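Local coordinates for putative uncharacterized protein (Chaetomium thermophilum, PDB 5IJP) that binds inositol hexakisphosphate through its SPX domain and probably serves as an inositol polyphosphate sensor in phosphate homeostasis, at residues A71-K76 against K132-N137. Sequence-based numbering, arbitrary orientation.
Sequences AKQQVK and KFVQVN
Gln73 of 71-76 lies level with Val134 of 132-137, their CA atoms 7.3 Å apart, where two helical segments run almost antiparallel at 167° with segment axes 11.0 Å apart at closest approach. The glutamine spans this gap: with CG set opposite its own carbonyl carbon (chi1 -82°) and the chain extended beyond, its amide is carried across to the other helix. On the way CG meets the edge of the Phe133 ring, 3.7 Å from CE2, and the amide stands nearly perpendicular to that ring. NE2 then packs against Val134, 3.5 Å from CG2, and gives a hydrogen bond to a water that in turn makes a weak one to Val134 O. Lys72 adds its CB near Phe133 CZ, while its NZ forms a salt bridge with Glu14. Shortening Gln73 to an alanine would probably take away the CG contact at the Phe133 edge, the amide packed on Val134 and the water link. Within 132-137, Asn137 ND2 donates to Phe133 O (2.8 Å) and sits above one ring face, toward its rim; Tyr15 stacks on Phe133 and Tyr19 meets it edge-to-face. The pairing belongs to the antiparallel hairpin of long helices 52-97 and 110-151, the core of the SPX helical bundle.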
ATOM      1  N   ALA A  71      -2.018  -0.529  -8.396  1.00 63.37           N
ATOM      2  CA  ALA A  71      -3.020  -1.403  -9.009  1.00 64.29           C
ATOM      3  C   ALA A  71      -3.578  -2.373  -7.965  1.00 67.75           C
ATOM      4  O   ALA A  71      -4.796  -2.524  -7.883  1.00 67.91           O
ATOM      5  CB  ALA A  71      -2.421  -2.170 -10.179  1.00 66.31           C
ATOM      6  N   LYS A  72      -2.696  -2.994  -7.145  1.00 63.63           N
ATOM      7  CA  LYS A  72      -3.083  -3.925  -6.077  1.00 63.28           C
ATOM      8  C   LYS A  72      -3.840  -3.200  -4.956  1.00 66.36           C
ATOM      9  O   LYS A  72      -4.777  -3.770  -4.390  1.00 66.17           O
ATOM     10  CB  LYS A  72      -1.857  -4.682  -5.529  1.00 65.49           C
ATOM     11  CG  LYS A  72      -2.183  -5.834  -4.566  1.00 79.54           C
ATOM     12  CD  LYS A  72      -2.775  -7.060  -5.263  1.00 90.95           C
ATOM     13  CE  LYS A  72      -3.409  -8.008  -4.278  1.00103.04           C
ATOM     14  NZ  LYS A  72      -3.943  -9.221  -4.950  1.00114.55           N
ATOM     15  N   GLN A  73      -3.447  -1.940  -4.660  1.00 62.19           N
ATOM     16  CA  GLN A  73      -4.088  -1.087  -3.655  1.00 61.53           C
ATOM     17  C   GLN A  73      -5.530  -0.773  -4.061  1.00 66.05           C
ATOM     18  O   GLN A  73      -6.400  -0.698  -3.198  1.00 65.69           O
ATOM     19  CB  GLN A  73      -3.304   0.222  -3.469  1.00 62.40           C
ATOM     20  CG  GLN A  73      -2.097   0.104  -2.539  1.00 78.54           C
ATOM     21  CD  GLN A  73      -1.343   1.404  -2.346  1.00 97.73           C
ATOM     22  OE1 GLN A  73      -1.753   2.485  -2.790  1.00 93.73           O
ATOM     23  NE2 GLN A  73      -0.217   1.329  -1.656  1.00 89.91           N
ATOM     24  N   GLN A  74      -5.777  -0.613  -5.379  1.00 63.38           N
ATOM     25  CA  GLN A  74      -7.087  -0.317  -5.953  1.00 64.29           C
ATOM     26  C   GLN A  74      -8.029  -1.521  -5.897  1.00 69.34           C
ATOM     27  O   GLN A  74      -9.150  -1.378  -5.407  1.00 69.23           O
ATOM     28  CB  GLN A  74      -6.940   0.196  -7.397  1.00 66.60           C
ATOM     29  CG  GLN A  74      -8.250   0.663  -8.023  1.00 81.34           C
ATOM     30  CD  GLN A  74      -8.035   1.356  -9.336  1.00 99.78           C
ATOM     31  OE1 GLN A  74      -7.499   2.466  -9.399  1.00 95.60           O
ATOM     32  NE2 GLN A  74      -8.469   0.723 -10.414  1.00 91.74           N
ATOM     33  N   VAL A  75      -7.585  -2.686  -6.420  1.00 66.87           N
ATOM     34  CA  VAL A  75      -8.353  -3.939  -6.482  1.00 68.01           C
ATOM     35  C   VAL A  75      -8.848  -4.363  -5.092  1.00 71.65           C
ATOM     36  O   VAL A  75     -10.040  -4.630  -4.931  1.00 71.88           O
ATOM     37  CB  VAL A  75      -7.583  -5.080  -7.220  1.00 72.96           C
ATOM     38  CG1 VAL A  75      -8.401  -6.369  -7.276  1.00 74.26           C
ATOM     39  CG2 VAL A  75      -7.173  -4.656  -8.628  1.00 73.78           C
ATOM     40  N   LYS A  76      -7.944  -4.383  -4.093  1.00 67.54           N
ATOM     41  CA  LYS A  76      -8.261  -4.784  -2.723  1.00 67.27           C
ATOM     42  C   LYS A  76      -9.221  -3.822  -2.009  1.00 71.34           C
ATOM     43  O   LYS A  76     -10.181  -4.293  -1.398  1.00 71.55           O
ATOM     44  CB  LYS A  76      -6.980  -5.016  -1.902  1.00 69.24           C
ATOM     45  CG  LYS A  76      -7.191  -5.883  -0.660  1.00 86.11           C
ATOM     46  CD  LYS A  76      -7.154  -7.388  -0.963  1.00 97.96           C
ATOM     47  CE  LYS A  76      -8.091  -8.183  -0.080  1.00109.39           C
ATOM     48  NZ  LYS A  76      -7.632  -8.242   1.335  1.00117.89           N
ATOM     49  N   LYS A 132      -1.402  -1.997   6.234  1.00 67.72           N
ATOM     50  CA  LYS A 132      -0.046  -2.500   6.477  1.00 67.97           C
ATOM     51  C   LYS A 132       0.726  -2.536   5.158  1.00 70.49           C
ATOM     52  O   LYS A 132       1.906  -2.184   5.139  1.00 70.24           O
ATOM     53  CB  LYS A 132      -0.090  -3.906   7.103  1.00 71.64           C
ATOM     54  CG  LYS A 132       0.310  -3.954   8.575  1.00 88.57           C
ATOM     55  CD  LYS A 132       1.814  -4.188   8.763  1.00100.10           C
ATOM     56  CE  LYS A 132       2.173  -4.608  10.171  1.00114.26           C
ATOM     57  NZ  LYS A 132       2.046  -3.490  11.145  1.00125.17           N
ATOM     58  N   PHE A 133       0.047  -2.942   4.057  1.00 66.00           N
ATOM     59  CA  PHE A 133       0.603  -3.001   2.703  1.00 65.07           C
ATOM     60  C   PHE A 133       0.904  -1.590   2.193  1.00 67.50           C
ATOM     61  O   PHE A 133       1.978  -1.372   1.640  1.00 67.02           O
ATOM     62  CB  PHE A 133      -0.342  -3.758   1.745  1.00 66.86           C
ATOM     63  CG  PHE A 133       0.075  -3.775   0.290  1.00 68.21           C
ATOM     64  CD1 PHE A 133       1.090  -4.616  -0.151  1.00 71.97           C
ATOM     65  CD2 PHE A 133      -0.569  -2.971  -0.644  1.00 69.85           C
ATOM     66  CE1 PHE A 133       1.470  -4.634  -1.497  1.00 72.87           C
ATOM     67  CE2 PHE A 133      -0.189  -2.992  -1.990  1.00 72.72           C
ATOM     68  CZ  PHE A 133       0.826  -3.825  -2.408  1.00 71.36           C
ATOM     69  N   VAL A 134      -0.028  -0.634   2.406  1.00 63.23           N
ATOM     70  CA  VAL A 134       0.133   0.775   2.021  1.00 62.47           C
ATOM     71  C   VAL A 134       1.314   1.381   2.812  1.00 66.82           C
ATOM     72  O   VAL A 134       2.139   2.076   2.223  1.00 66.18           O
ATOM     73  CB  VAL A 134      -1.196   1.582   2.167  1.00 66.24           C
ATOM     74  CG1 VAL A 134      -0.980   3.081   1.959  1.00 66.12           C
ATOM     75  CG2 VAL A 134      -2.263   1.069   1.202  1.00 65.70           C
ATOM     76  N   GLN A 135       1.423   1.045   4.119  1.00 64.19           N
ATOM     77  CA  GLN A 135       2.480   1.494   5.031  1.00 64.95           C
ATOM     78  C   GLN A 135       3.876   1.018   4.600  1.00 68.95           C
ATOM     79  O   GLN A 135       4.767   1.851   4.419  1.00 68.60           O
ATOM     80  CB  GLN A 135       2.163   1.056   6.480  1.00 67.60           C
ATOM     81  CG  GLN A 135       3.241   1.370   7.523  1.00 84.94           C
ATOM     82  CD  GLN A 135       4.103   0.172   7.848  1.00107.12           C
ATOM     83  OE1 GLN A 135       3.646  -0.820   8.429  1.00103.86           O
ATOM     84  NE2 GLN A 135       5.380   0.252   7.503  1.00 99.53           N
ATOM     85  N   VAL A 136       4.065  -0.315   4.463  1.00 65.75           N
ATOM     86  CA  VAL A 136       5.346  -0.936   4.108  1.00 66.07           C
ATOM     87  C   VAL A 136       5.820  -0.508   2.693  1.00 69.13           C
ATOM     88  O   VAL A 136       7.022  -0.325   2.494  1.00 68.96           O
ATOM     89  CB  VAL A 136       5.342  -2.482   4.325  1.00 70.83           C
ATOM     90  CG1 VAL A 136       4.516  -3.227   3.276  1.00 69.91           C
ATOM     91  CG2 VAL A 136       6.759  -3.047   4.416  1.00 71.70           C
ATOM     92  N   ASN A 137       4.884  -0.298   1.748  1.00 64.84           N
ATOM     93  CA  ASN A 137       5.227   0.125   0.392  1.00 64.04           C
ATOM     94  C   ASN A 137       5.560   1.614   0.312  1.00 67.77           C
ATOM     95  O   ASN A 137       6.529   1.964  -0.358  1.00 67.33           O
ATOM     96  CB  ASN A 137       4.162  -0.289  -0.618  1.00 64.61           C
ATOM     97  CG  ASN A 137       4.211  -1.760  -0.971  1.00 86.42           C
ATOM     98  OD1 ASN A 137       4.653  -2.149  -2.051  1.00 81.55           O
ATOM     99  ND2 ASN A 137       3.778  -2.619  -0.067  1.00 78.06           N
TER
HETATM  100  O   HOH W   1       2.302   2.557  -1.044  1.00 70.75           O